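Local coordinates for fatty Acid Kinase (Fak) B3 protein (Streptococcus pneumoniae, PDB 6CNG) that binds linoleic acid, may bind other long-chain fatty acids such as palmitate, and may serve lipid transport or fatty acid metabolism, at residues R34-P39 with L147-L152; R93-A98 with N122-D127; N100-T105 with E164-I169; A234-L239 with S264-E269. All coordinates share one frame; numbering follows the deposited sequence.

Interaction 1 of 4, residues R34-P39 with L147-L152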
loop_
_atom_site.group_PDB
_atom_site.type_symbol
_atom_site.label_atom_id
_atom_site.label_comp_id
_atom_site.label_asym_id
_atom_site.label_seq_id
_atom_site.Cartn_x
_atom_site.Cartn_y
_atom_site.Cartn_z
ATOM N N ARG A 34 -4.398 -1.693 10.159
ATOM C CA ARG A 34 -5.702 -1.410 10.752
ATOM C C ARG A 34 -5.568 -0.525 11.984
ATOM O O ARG A 34 -6.452 0.292 12.263
ATOM C CB ARG A 34 -6.438 -2.705 11.128
ATOM C CG ARG A 34 -6.301 -3.904 10.163
ATOM C CD ARG A 34 -6.951 -3.641 8.836
ATOM N NE ARG A 34 -7.394 -4.878 8.204
ATOM C CZ ARG A 34 -8.033 -4.931 7.040
ATOM N NH1 ARG A 34 -8.291 -3.818 6.375
ATOM N NH2 ARG A 34 -8.418 -6.096 6.545
ATOM N N GLN A 35 -4.449 -0.663 12.686
ATOM C CA GLN A 35 -4.075 0.189 13.793
ATOM C C GLN A 35 -2.678 0.697 13.504
ATOM O O GLN A 35 -1.823 -0.071 13.077
ATOM C CB GLN A 35 -4.004 -0.606 15.112
ATOM C CG GLN A 35 -5.306 -1.271 15.559
ATOM C CD GLN A 35 -5.144 -2.168 16.775
ATOM O OE1 GLN A 35 -5.778 -1.955 17.801
ATOM N NE2 GLN A 35 -4.308 -3.177 16.658
ATOM N N LEU A 36 -2.441 1.969 13.789
ATOM C CA LEU A 36 -1.136 2.574 13.572
ATOM C C LEU A 36 -0.295 2.336 14.799
ATOM O O LEU A 36 -0.706 2.726 15.885
ATOM C CB LEU A 36 -1.302 4.063 13.377
ATOM C CG LEU A 36 -0.094 4.825 12.844
ATOM C CD1 LEU A 36 0.509 4.172 11.638
ATOM C CD2 LEU A 36 -0.569 6.194 12.505
ATOM N N PRO A 37 0.843 1.664 14.698
ATOM C CA PRO A 37 1.664 1.480 15.884
ATOM C C PRO A 37 1.956 2.805 16.567
ATOM O O PRO A 37 2.395 3.779 15.933
ATOM C CB PRO A 37 2.927 0.809 15.335
ATOM C CG PRO A 37 2.492 0.081 14.166
ATOM C CD PRO A 37 1.415 0.941 13.552
ATOM N N THR A 38 1.663 2.841 17.875
ATOM C CA THR A 38 1.960 3.922 18.805
ATOM C C THR A 38 1.608 5.290 18.237
ATOM O O THR A 38 2.506 6.077 17.915
ATOM C CB THR A 38 3.434 3.861 19.200
ATOM O OG1 THR A 38 3.806 2.501 19.449
ATOM C CG2 THR A 38 3.666 4.663 20.446
ATOM N N PRO A 39 0.325 5.621 18.125
ATOM C CA PRO A 39 -0.044 6.910 17.547
ATOM C C PRO A 39 0.468 8.058 18.391
ATOM O O PRO A 39 0.488 8.000 19.617
ATOM C CB PRO A 39 -1.572 6.886 17.521
ATOM C CG PRO A 39 -1.992 5.639 18.114
ATOM C CD PRO A 39 -0.828 4.909 18.681
ATOM N N LEU A 147 4.873 2.827 5.093
ATOM C CA LEU A 147 5.970 3.685 5.505
ATOM C C LEU A 147 5.553 5.140 5.563
ATOM O O LEU A 147 5.959 5.880 6.465
ATOM C CB LEU A 147 7.109 3.542 4.520
ATOM C CG LEU A 147 8.009 2.320 4.681
ATOM C CD1 LEU A 147 9.047 2.317 3.591
ATOM C CD2 LEU A 147 8.646 2.282 6.057
ATOM N N LEU A 148 4.780 5.585 4.588
ATOM C CA LEU A 148 4.376 6.980 4.585
ATOM C C LEU A 148 3.540 7.296 5.800
ATOM O O LEU A 148 3.672 8.357 6.400
ATOM C CB LEU A 148 3.555 7.292 3.350
ATOM C CG LEU A 148 4.265 7.212 2.017
ATOM C CD1 LEU A 148 3.290 7.577 0.941
ATOM C CD2 LEU A 148 5.429 8.127 1.973
ATOM N N VAL A 149 2.649 6.390 6.160
ATOM C CA VAL A 149 1.802 6.616 7.316
ATOM C C VAL A 149 2.611 6.596 8.600
ATOM O O VAL A 149 2.413 7.426 9.488
ATOM C CB VAL A 149 0.678 5.574 7.284
ATOM C CG1 VAL A 149 0.167 5.323 8.641
ATOM C CG2 VAL A 149 -0.401 6.079 6.374
ATOM N N GLU A 150 3.532 5.656 8.720
ATOM C CA GLU A 150 4.435 5.661 9.846
ATOM C C GLU A 150 5.199 6.973 9.937
ATOM O O GLU A 150 5.386 7.516 11.030
ATOM C CB GLU A 150 5.410 4.498 9.716
ATOM C CG GLU A 150 6.563 4.634 10.689
ATOM C CD GLU A 150 7.484 3.434 10.724
ATOM O OE1 GLU A 150 8.329 3.363 11.643
ATOM O OE2 GLU A 150 7.344 2.566 9.845
ATOM N N LYS A 151 5.659 7.492 8.805
ATOM C CA LYS A 151 6.438 8.709 8.834
ATOM C C LYS A 151 5.588 9.904 9.215
ATOM O O LYS A 151 6.038 10.776 9.956
ATOM C CB LYS A 151 7.084 8.935 7.483
ATOM C CG LYS A 151 7.913 10.200 7.439
ATOM C CD LYS A 151 9.018 10.263 8.475
ATOM C CE LYS A 151 9.938 9.090 8.398
ATOM N NZ LYS A 151 11.268 9.328 9.030
ATOM N N LEU A 152 4.382 9.994 8.701
ATOM C CA LEU A 152 3.546 11.092 9.132
ATOM C C LEU A 152 3.420 11.087 10.649
ATOM O O LEU A 152 3.546 12.133 11.298
ATOM C CB LEU A 152 2.189 10.967 8.482
ATOM C CG LEU A 152 2.105 11.209 6.994
ATOM C CD1 LEU A 152 0.774 10.843 6.451
ATOM C CD2 LEU A 152 2.368 12.674 6.721
#
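No ring face or edge takes part where Leu-36 meets Val-149: the touching groups are methyls, and the flat groups nearby, the Glu-150 carboxylate and the Tyr-33 side chain, only flank the pair, with OE2 of Glu-150 in a salt bridge to Lys-277. The contact is a worked example of a loop gaining a foothold on a helix through a single apolar side chain. Leu-36 points from the irregular segment 34-39 toward helix 143-157, its CG swung away from the backbone N and lying beside the carbonyl carbon (chi1 -167°). That torsion sends both leucine methyls to one branch of the valine. CD1 lies 3.2 Å from Val-149 CG1, while CD2 stands 4.0 Å from the same CG1. The two side chains meet at a slant. Only the backbone of Glu-150 comes near as well, its N being 4.5 Å from Leu-36 CD1. Ile-25 of strand 23-28 touches both Leu-36 and Val-149, while Tyr-33 touches Val-149 and Glu-150. A hydrogen bond from Asn-153 to the carbonyl O of Thr-38 gives the loop a second tie to this helix. The CD1 to CG1 distance is shorter than ordinary van der Waals contact and is doubtful as evidence of strain. Chemically the contact is purely apolar: burial would hold it, without directional bonds.

Interaction 2 of 4, residues R93-A98 with N122-D127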
loop_
_atom_site.group_PDB
_atom_site.type_symbol
_atom_site.label_atom_id
_atom_site.label_comp_id
_atom_site.label_asym_id
_atom_site.label_seq_id
_atom_site.Cartn_x
_atom_site.Cartn_y
_atom_site.Cartn_z
ATOM N N ARG A 93 -16.865 11.477 6.081
ATOM C CA ARG A 93 -17.097 10.920 7.405
ATOM C C ARG A 93 -15.812 10.848 8.201
ATOM O O ARG A 93 -15.793 11.122 9.405
ATOM C CB ARG A 93 -17.625 9.496 7.276
ATOM C CG ARG A 93 -19.057 9.340 6.863
ATOM C CD ARG A 93 -19.616 8.001 7.381
ATOM N NE ARG A 93 -18.606 6.944 7.559
ATOM C CZ ARG A 93 -18.070 6.574 8.726
ATOM N NH1 ARG A 93 -18.417 7.166 9.871
ATOM N NH2 ARG A 93 -17.173 5.595 8.748
ATOM N N ALA A 94 -14.751 10.397 7.563
ATOM C CA ALA A 94 -13.489 10.170 8.242
ATOM C C ALA A 94 -12.838 11.461 8.714
ATOM O O ALA A 94 -12.027 11.431 9.639
ATOM C CB ALA A 94 -12.560 9.418 7.306
ATOM N N PHE A 95 -13.184 12.586 8.116
ATOM C CA PHE A 95 -12.574 13.839 8.492
ATOM C C PHE A 95 -13.030 14.342 9.857
ATOM O O PHE A 95 -12.321 15.145 10.466
ATOM C CB PHE A 95 -12.918 14.893 7.452
ATOM C CG PHE A 95 -12.293 14.675 6.117
ATOM C CD1 PHE A 95 -11.152 13.927 5.964
ATOM C CD2 PHE A 95 -12.840 15.253 5.016
ATOM C CE1 PHE A 95 -10.599 13.767 4.752
ATOM C CE2 PHE A 95 -12.291 15.088 3.805
ATOM C CZ PHE A 95 -11.165 14.352 3.670
ATOM N N GLU A 96 -14.176 13.893 10.355
ATOM C CA GLU A 96 -14.805 14.554 11.492
ATOM C C GLU A 96 -13.960 14.484 12.761
ATOM O O GLU A 96 -13.331 13.472 13.061
ATOM C CB GLU A 96 -16.169 13.941 11.764
ATOM C CG GLU A 96 -16.958 14.800 12.742
ATOM C CD GLU A 96 -18.019 14.043 13.500
ATOM O OE1 GLU A 96 -18.840 14.707 14.157
ATOM O OE2 GLU A 96 -18.022 12.789 13.469
ATOM N N GLY A 97 -13.958 15.580 13.519
ATOM C CA GLY A 97 -13.266 15.620 14.798
ATOM C C GLY A 97 -11.776 15.889 14.743
ATOM O O GLY A 97 -11.074 15.599 15.715
ATOM N N ALA A 98 -11.265 16.417 13.634
ATOM C CA ALA A 98 -9.843 16.690 13.508
ATOM C C ALA A 98 -9.639 18.022 12.810
ATOM O O ALA A 98 -10.397 18.376 11.905
ATOM C CB ALA A 98 -9.122 15.615 12.704
ATOM N N ASN A 122 -12.018 19.274 -0.957
ATOM C CA ASN A 122 -12.600 20.530 -1.399
ATOM C C ASN A 122 -14.009 20.721 -0.862
ATOM O O ASN A 122 -14.406 21.850 -0.585
ATOM C CB ASN A 122 -12.563 20.586 -2.921
ATOM C CG ASN A 122 -11.157 20.725 -3.456
ATOM O OD1 ASN A 122 -10.291 21.311 -2.817
ATOM N ND2 ASN A 122 -10.923 20.177 -4.629
ATOM N N ILE A 123 -14.767 19.637 -0.688
ATOM C CA ILE A 123 -16.122 19.732 -0.168
ATOM C C ILE A 123 -16.093 20.047 1.309
ATOM O O ILE A 123 -16.856 20.882 1.795
ATOM C CB ILE A 123 -16.887 18.425 -0.429
ATOM C CG1 ILE A 123 -17.157 18.206 -1.923
ATOM C CG2 ILE A 123 -18.194 18.412 0.351
ATOM C CD1 ILE A 123 -18.122 19.215 -2.543
ATOM N N TYR A 124 -15.228 19.382 2.055
ATOM C CA TYR A 124 -15.208 19.606 3.489
ATOM C C TYR A 124 -14.842 21.043 3.815
ATOM O O TYR A 124 -15.458 21.662 4.686
ATOM C CB TYR A 124 -14.218 18.657 4.142
ATOM C CG TYR A 124 -14.409 18.452 5.639
ATOM C CD1 TYR A 124 -15.376 17.592 6.132
ATOM C CD2 TYR A 124 -13.589 19.076 6.541
ATOM C CE1 TYR A 124 -15.513 17.385 7.492
ATOM C CE2 TYR A 124 -13.719 18.880 7.872
ATOM C CZ TYR A 124 -14.666 18.026 8.352
ATOM O OH TYR A 124 -14.789 17.860 9.696
ATOM N N LEU A 125 -13.820 21.584 3.148
ATOM C CA LEU A 125 -13.359 22.936 3.421
ATOM C C LEU A 125 -14.384 23.991 3.059
ATOM O O LEU A 125 -14.212 25.150 3.426
ATOM C CB LEU A 125 -12.064 23.232 2.678
ATOM C CG LEU A 125 -10.869 22.390 3.116
ATOM C CD1 LEU A 125 -9.593 22.877 2.460
ATOM C CD2 LEU A 125 -10.732 22.422 4.586
ATOM N N GLU A 126 -15.424 23.633 2.340
ATOM C CA GLU A 126 -16.557 24.534 2.203
ATOM C C GLU A 126 -17.396 24.525 3.469
ATOM O O GLU A 126 -17.891 25.566 3.898
ATOM C CB GLU A 126 -17.381 24.112 0.990
ATOM C CG GLU A 126 -18.028 25.235 0.242
ATOM C CD GLU A 126 -18.781 24.735 -0.970
ATOM O OE1 GLU A 126 -19.864 25.307 -1.271
ATOM O OE2 GLU A 126 -18.273 23.765 -1.602
ATOM N N ASP A 127 -17.510 23.354 4.100
ATOM C CA ASP A 127 -18.346 23.171 5.279
ATOM C C ASP A 127 -17.622 23.557 6.559
ATOM O O ASP A 127 -18.239 24.120 7.461
ATOM C CB ASP A 127 -18.824 21.719 5.347
ATOM C CG ASP A 127 -19.900 21.403 4.306
ATOM O OD1 ASP A 127 -20.716 22.296 3.977
ATOM O OD2 ASP A 127 -19.930 20.249 3.820
#
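Different first torsions bring Phe-95 and Tyr-124 together: the phenylalanine ring stands beside its own backbone N (chi1 -68°), whereas the tyrosine CG is swung to the far side from its N (chi1 -161°), stretching the phenol across toward segment 93-98. The two side chains slide past one another in opposite directions. As a result the Tyr-124 ring receives two different parts of Phe-95 on its face. The methylene comes first, a CH-pi contact with Phe-95 CB 3.7 Å from the centroid of the Tyr-124 ring. Beside it the Phe-95 ring offers an edge in a T-shaped stack, centroids 5.1 Å apart and planes at 74°. CD2 of Phe-95 leads, 3.6 Å from Tyr-124 CD1, which lies in the plane of the Phe-95 ring at its edge. Farther out, the phenol OH of Tyr-124 ends 3.8 Å from Glu-96 CA, alongside the type II turn of residues 95 to 98, in which Gly-97 has positive phi. His-128 also stacks on the Tyr-124 ring. Phe-95 also touches Ile-101 and Leu-103, and Tyr-124 touches Ile-133, so the pair joins segment 93-98 to helix 113-127 against the sheet. Helix 113-127 is the crossover helix between parallel strands 100-105 and 132-137. Such packing over one sheet face belongs to the alpha/beta architecture built from beta-alpha-beta crossovers in this part of the DegV fold.

Interaction 3 of 4, residues N100-T105 with E164-I169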
loop_
_atom_site.group_PDB
_atom_site.type_symbol
_atom_site.label_atom_id
_atom_site.label_comp_id
_atom_site.label_asym_id
_atom_site.label_seq_id
_atom_site.Cartn_x
_atom_site.Cartn_y
_atom_site.Cartn_z
ATOM N N ASN A 100 -6.277 18.988 11.767
ATOM C CA ASN A 100 -5.122 18.787 10.906
ATOM C C ASN A 100 -5.233 17.379 10.326
ATOM O O ASN A 100 -5.125 16.401 11.068
ATOM C CB ASN A 100 -3.856 18.895 11.748
ATOM C CG ASN A 100 -3.462 20.319 12.075
ATOM O OD1 ASN A 100 -4.148 21.270 11.770
ATOM N ND2 ASN A 100 -2.330 20.455 12.705
ATOM N N ILE A 101 -5.416 17.264 9.004
ATOM C CA ILE A 101 -5.722 15.988 8.357
ATOM C C ILE A 101 -4.774 15.719 7.199
ATOM O O ILE A 101 -4.638 16.542 6.296
ATOM C CB ILE A 101 -7.173 15.935 7.847
ATOM C CG1 ILE A 101 -8.153 16.095 8.999
ATOM C CG2 ILE A 101 -7.428 14.632 7.147
ATOM C CD1 ILE A 101 -9.539 16.449 8.561
ATOM N N PHE A 102 -4.157 14.539 7.215
ATOM C CA PHE A 102 -3.409 13.992 6.095
ATOM C C PHE A 102 -4.118 12.756 5.590
ATOM O O PHE A 102 -4.591 11.928 6.368
ATOM C CB PHE A 102 -1.981 13.625 6.491
ATOM C CG PHE A 102 -1.207 14.794 6.889
ATOM C CD1 PHE A 102 -1.321 15.321 8.149
ATOM C CD2 PHE A 102 -0.422 15.439 5.973
ATOM C CE1 PHE A 102 -0.632 16.459 8.494
ATOM C CE2 PHE A 102 0.270 16.565 6.316
ATOM C CZ PHE A 102 0.162 17.071 7.571
ATOM N N LEU A 103 -4.149 12.623 4.283
ATOM C CA LEU A 103 -4.877 11.554 3.642
ATOM C C LEU A 103 -3.950 10.971 2.598
ATOM O O LEU A 103 -3.577 11.653 1.650
ATOM C CB LEU A 103 -6.163 12.112 3.029
ATOM C CG LEU A 103 -7.223 11.143 2.542
ATOM C CD1 LEU A 103 -8.372 11.930 1.965
ATOM C CD2 LEU A 103 -6.693 10.143 1.535
ATOM N N VAL A 104 -3.571 9.718 2.780
ATOM C CA VAL A 104 -2.736 9.006 1.832
ATOM C C VAL A 104 -3.619 8.000 1.126
ATOM O O VAL A 104 -4.240 7.152 1.770
ATOM C CB VAL A 104 -1.582 8.290 2.543
ATOM C CG1 VAL A 104 -0.608 7.707 1.544
ATOM C CG2 VAL A 104 -0.897 9.232 3.474
ATOM N N THR A 105 -3.649 8.071 -0.189
ATOM C CA THR A 105 -4.340 7.102 -1.000
ATOM C C THR A 105 -3.369 6.200 -1.744
ATOM O O THR A 105 -2.211 6.523 -1.990
ATOM C CB THR A 105 -5.255 7.769 -2.024
ATOM O OG1 THR A 105 -4.470 8.330 -3.077
ATOM C CG2 THR A 105 -6.072 8.822 -1.378
ATOM N N GLU A 164 4.910 22.295 8.282
ATOM C CA GLU A 164 6.179 21.589 8.400
ATOM C C GLU A 164 6.017 20.123 8.012
ATOM O O GLU A 164 6.869 19.566 7.317
ATOM C CB GLU A 164 6.754 21.750 9.814
ATOM C CG GLU A 164 7.338 23.140 10.118
ATOM C CD GLU A 164 7.786 23.338 11.581
ATOM O OE1 GLU A 164 7.360 22.587 12.462
ATOM O OE2 GLU A 164 8.570 24.267 11.858
ATOM N N VAL A 165 4.902 19.495 8.396
ATOM C CA VAL A 165 4.715 18.083 8.087
ATOM C C VAL A 165 4.508 17.877 6.598
ATOM O O VAL A 165 5.074 16.959 6.009
ATOM C CB VAL A 165 3.574 17.474 8.925
ATOM C CG1 VAL A 165 3.327 16.065 8.498
ATOM C CG2 VAL A 165 3.908 17.497 10.375
ATOM N N VAL A 166 3.690 18.713 5.967
ATOM C CA VAL A 166 3.512 18.637 4.521
ATOM C C VAL A 166 4.863 18.682 3.811
ATOM O O VAL A 166 5.146 17.895 2.903
ATOM C CB VAL A 166 2.598 19.780 4.042
ATOM C CG1 VAL A 166 2.516 19.775 2.529
ATOM C CG2 VAL A 166 1.232 19.695 4.689
ATOM N N GLU A 167 5.713 19.613 4.210
ATOM C CA GLU A 167 7.021 19.754 3.586
ATOM C C GLU A 167 7.843 18.482 3.773
ATOM O O GLU A 167 8.374 17.922 2.813
ATOM C CB GLU A 167 7.682 20.997 4.201
ATOM C CG GLU A 167 9.183 21.147 4.049
ATOM C CD GLU A 167 9.719 22.387 4.783
ATOM O OE1 GLU A 167 8.888 23.208 5.245
ATOM O OE2 GLU A 167 10.965 22.537 4.900
ATOM N N ALA A 168 7.910 17.985 4.994
ATOM C CA ALA A 168 8.781 16.856 5.278
ATOM C C ALA A 168 8.294 15.575 4.623
ATOM O O ALA A 168 9.109 14.738 4.243
ATOM C CB ALA A 168 8.888 16.672 6.782
ATOM N N ILE A 169 6.979 15.367 4.535
ATOM C CA ILE A 169 6.457 14.139 3.936
ATOM C C ILE A 169 6.575 14.181 2.420
ATOM O O ILE A 169 6.788 13.153 1.779
ATOM C CB ILE A 169 5.014 13.879 4.389
ATOM C CG1 ILE A 169 4.635 12.416 4.151
ATOM C CG2 ILE A 169 4.022 14.788 3.682
ATOM C CD1 ILE A 169 5.312 11.383 5.092
#
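Phe-102 stands out from strand 100-105 toward helix 162-174 and brings the far end of its ring against two consecutive valines, Val-165 and Val-166. Both valines meet the phenylalanine at a slant. Val-165 points at the strand and makes the tighter meeting, its CG1 3.4 Å from Phe-102 CZ. The CB of the same valine follows at 3.7 Å from CZ, so that the branch point as well as a methyl rests against the ring. Val-166 leaves the helix more to the flank and uses its other branch. CG2, which lies opposite the carbonyl carbon and beside the backbone N, reaches to 3.7 Å from Phe-102 CE2. Both valines share one rotamer, yet CG1 of one and CG2 of the next do the touching, because the two residues leave the helix in different directions. CG of Phe-102 stands opposite its carbonyl carbon (chi1 -64°), which carries the ring out to the helix. A stacking partner, Phe-162, and Trp-23 of strand 23-28 touch the phenylalanine too. The strand sorts its residues between two layers of helices: Phe-102 and Val-104 turn to helices 162-174 and 143-157, while Leu-103 and Thr-105 turn to helix 113-127. This is the cross-section of a three-layer alpha-beta-alpha sandwich. Because polar atoms play no part across the contact, helix and sheet are joined here by apolar contact, with no hydrogen bond to direct it.

Interaction 4 of 4, residues A234-L239 with S264-E269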
loop_
_atom_site.group_PDB
_atom_site.type_symbol
_atom_site.label_atom_id
_atom_site.label_comp_id
_atom_site.label_asym_id
_atom_site.label_seq_id
_atom_site.Cartn_x
_atom_site.Cartn_y
_atom_site.Cartn_z
ATOM N N ALA A 234 16.398 -11.941 -6.719
ATOM C CA ALA A 234 16.034 -10.819 -7.573
ATOM C C ALA A 234 15.588 -9.639 -6.741
ATOM O O ALA A 234 15.955 -8.502 -7.024
ATOM C CB ALA A 234 14.910 -11.224 -8.521
ATOM N N ALA A 235 14.782 -9.896 -5.718
ATOM C CA ALA A 235 14.293 -8.832 -4.856
ATOM C C ALA A 235 15.426 -8.181 -4.075
ATOM O O ALA A 235 15.437 -6.972 -3.886
ATOM C CB ALA A 235 13.248 -9.408 -3.919
ATOM N N TYR A 236 16.378 -8.969 -3.602
ATOM C CA TYR A 236 17.548 -8.414 -2.939
ATOM C C TYR A 236 18.380 -7.597 -3.909
ATOM O O TYR A 236 18.784 -6.482 -3.593
ATOM C CB TYR A 236 18.366 -9.577 -2.392
ATOM C CG TYR A 236 19.727 -9.257 -1.842
ATOM C CD1 TYR A 236 19.894 -8.994 -0.502
ATOM C CD2 TYR A 236 20.849 -9.270 -2.645
ATOM C CE1 TYR A 236 21.145 -8.717 0.019
ATOM C CE2 TYR A 236 22.097 -9.003 -2.130
ATOM C CZ TYR A 236 22.230 -8.722 -0.790
ATOM O OH TYR A 236 23.443 -8.464 -0.217
ATOM N N ASP A 237 18.658 -8.145 -5.091
ATOM C CA ASP A 237 19.438 -7.414 -6.080
ATOM C C ASP A 237 18.752 -6.115 -6.454
ATOM O O ASP A 237 19.389 -5.070 -6.548
ATOM C CB ASP A 237 19.613 -8.267 -7.329
ATOM C CG ASP A 237 20.515 -9.459 -7.110
ATOM O OD1 ASP A 237 21.344 -9.440 -6.198
ATOM O OD2 ASP A 237 20.421 -10.425 -7.884
ATOM N N GLU A 238 17.456 -6.152 -6.674
ATOM C CA GLU A 238 16.777 -4.928 -7.075
ATOM C C GLU A 238 16.797 -3.908 -5.959
ATOM O O GLU A 238 16.849 -2.711 -6.214
ATOM C CB GLU A 238 15.327 -5.195 -7.511
ATOM C CG GLU A 238 15.142 -6.088 -8.768
ATOM C CD GLU A 238 15.786 -5.561 -10.061
ATOM O OE1 GLU A 238 15.908 -4.330 -10.253
ATOM O OE2 GLU A 238 16.172 -6.409 -10.876
ATOM N N LEU A 239 16.752 -4.362 -4.718
ATOM C CA LEU A 239 16.857 -3.426 -3.616
ATOM C C LEU A 239 18.212 -2.731 -3.632
ATOM O O LEU A 239 18.311 -1.512 -3.483
ATOM C CB LEU A 239 16.704 -4.190 -2.316
ATOM C CG LEU A 239 15.361 -4.262 -1.624
ATOM C CD1 LEU A 239 15.535 -5.205 -0.481
ATOM C CD2 LEU A 239 14.917 -2.918 -1.140
ATOM N N SER A 264 14.569 -11.075 4.654
ATOM C CA SER A 264 14.907 -10.218 5.791
ATOM C C SER A 264 16.266 -10.572 6.370
ATOM O O SER A 264 17.075 -9.691 6.666
ATOM C CB SER A 264 13.819 -10.337 6.860
ATOM O OG SER A 264 14.225 -9.804 8.104
ATOM N N GLU A 265 16.522 -11.856 6.572
ATOM C CA GLU A 265 17.830 -12.262 7.062
ATOM C C GLU A 265 18.932 -11.806 6.117
ATOM O O GLU A 265 19.907 -11.209 6.561
ATOM C CB GLU A 265 17.865 -13.766 7.315
ATOM C CG GLU A 265 17.167 -14.197 8.608
ATOM C CD GLU A 265 17.841 -13.666 9.884
ATOM O OE1 GLU A 265 17.132 -13.456 10.901
ATOM O OE2 GLU A 265 19.077 -13.447 9.881
ATOM N N ARG A 266 18.783 -12.062 4.810
ATOM C CA ARG A 266 19.800 -11.665 3.835
ATOM C C ARG A 266 20.069 -10.176 3.899
ATOM O O ARG A 266 21.219 -9.736 3.815
ATOM C CB ARG A 266 19.342 -11.984 2.412
ATOM C CG ARG A 266 20.018 -13.132 1.757
ATOM C CD ARG A 266 20.403 -12.841 0.319
ATOM N NE ARG A 266 21.751 -12.279 0.231
ATOM C CZ ARG A 266 22.468 -12.222 -0.884
ATOM N NH1 ARG A 266 21.955 -12.700 -2.015
ATOM N NH2 ARG A 266 23.696 -11.697 -0.859
ATOM N N ILE A 267 19.013 -9.384 3.993
ATOM C CA ILE A 267 19.175 -7.948 4.076
ATOM C C ILE A 267 19.860 -7.560 5.363
ATOM O O ILE A 267 20.705 -6.655 5.378
ATOM C CB ILE A 267 17.809 -7.262 3.970
ATOM C CG1 ILE A 267 17.239 -7.535 2.596
ATOM C CG2 ILE A 267 17.962 -5.783 4.253
ATOM C CD1 ILE A 267 15.738 -7.135 2.432
ATOM N N ARG A 268 19.510 -8.228 6.464
ATOM C CA ARG A 268 20.135 -7.905 7.735
ATOM C C ARG A 268 21.566 -8.381 7.769
ATOM O O ARG A 268 22.404 -7.772 8.431
ATOM C CB ARG A 268 19.383 -8.523 8.897
ATOM C CG ARG A 268 18.087 -7.809 9.214
ATOM C CD ARG A 268 17.465 -8.254 10.544
ATOM N NE ARG A 268 16.498 -9.319 10.350
ATOM C CZ ARG A 268 16.708 -10.596 10.639
ATOM N NH1 ARG A 268 17.864 -10.998 11.163
ATOM N NH2 ARG A 268 15.739 -11.470 10.405
ATOM N N GLU A 269 21.859 -9.466 7.071
ATOM C CA GLU A 269 23.238 -9.915 6.974
ATOM C C GLU A 269 24.092 -8.878 6.264
ATOM O O GLU A 269 25.219 -8.596 6.691
ATOM C CB GLU A 269 23.278 -11.270 6.288
ATOM C CG GLU A 269 22.803 -12.345 7.225
ATOM C CD GLU A 269 22.475 -13.641 6.550
ATOM O OE1 GLU A 269 22.540 -13.753 5.329
ATOM O OE2 GLU A 269 22.115 -14.578 7.264
#
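Arg-266 folds back over Tyr-236, its chain bent at chi2 and chi3, so that the guanidinium lies flat on one face of the phenol. Tyr-236 reaches across with CG anti to its backbone N (chi1 171°). The planes are 15° apart, and CZ of Arg-266 sits 3.6 Å from the Tyr-236 ring centroid, a stacked cation-pi arrangement. The arginine's CD adds a CH-pi contact at 4.2 Å from that centroid. NH2 comes close to the phenol OH at a poor angle for bonding; that hydroxyl is hydrogen-bonded to Thr-270, whose OG1 also bonds the carbonyl O of Arg-266 within the same helix. Helices 228-242 and 257-270 run side by side over the second mixed sheet, crossing at -37° with segment axes 10.6 Å apart, and helix 257-270 is the crossover between parallel strands 247-253 and 275-280. Nearer the sheet the contact becomes aliphatic. Ile-267 keeps CG1 beside its backbone N and extends CD1 to 3.5 Å from Leu-239 CD1, the chains meeting at about a right angle. Its CG1 also lies at the edge of the Tyr-236 ring, 4.3 Å from CD1 of the tyrosine. Ile-267 touches Ile-276, and Leu-239 touches Met-296 and Tyr-298, all of the sheet.

How the interactions relate
Interactions 1, 2 and 3 cluster around the first sheet of the chain, and interaction 4 stands apart on the second sheet. Centres of interactions 1 and 3 are 12 Å apart; they touch where Leu-152 and Lys-151 of helix 143-157 meet Ile-169 of helix 162-174. Interaction 2 lies about 16 Å from interaction 3 between centres, on the other face of strand 100-105, with Phe-95 against Ile-101 and Leu-103. Along the chain interaction 2 falls within the span of interaction 1, whereas interaction 3 crosses both. Interaction 4 follows later, its centre about 42 Å from that of interaction 2. Three contacts therefore lie in one alpha/beta half and one in the other, all away from the bound linoleic acid.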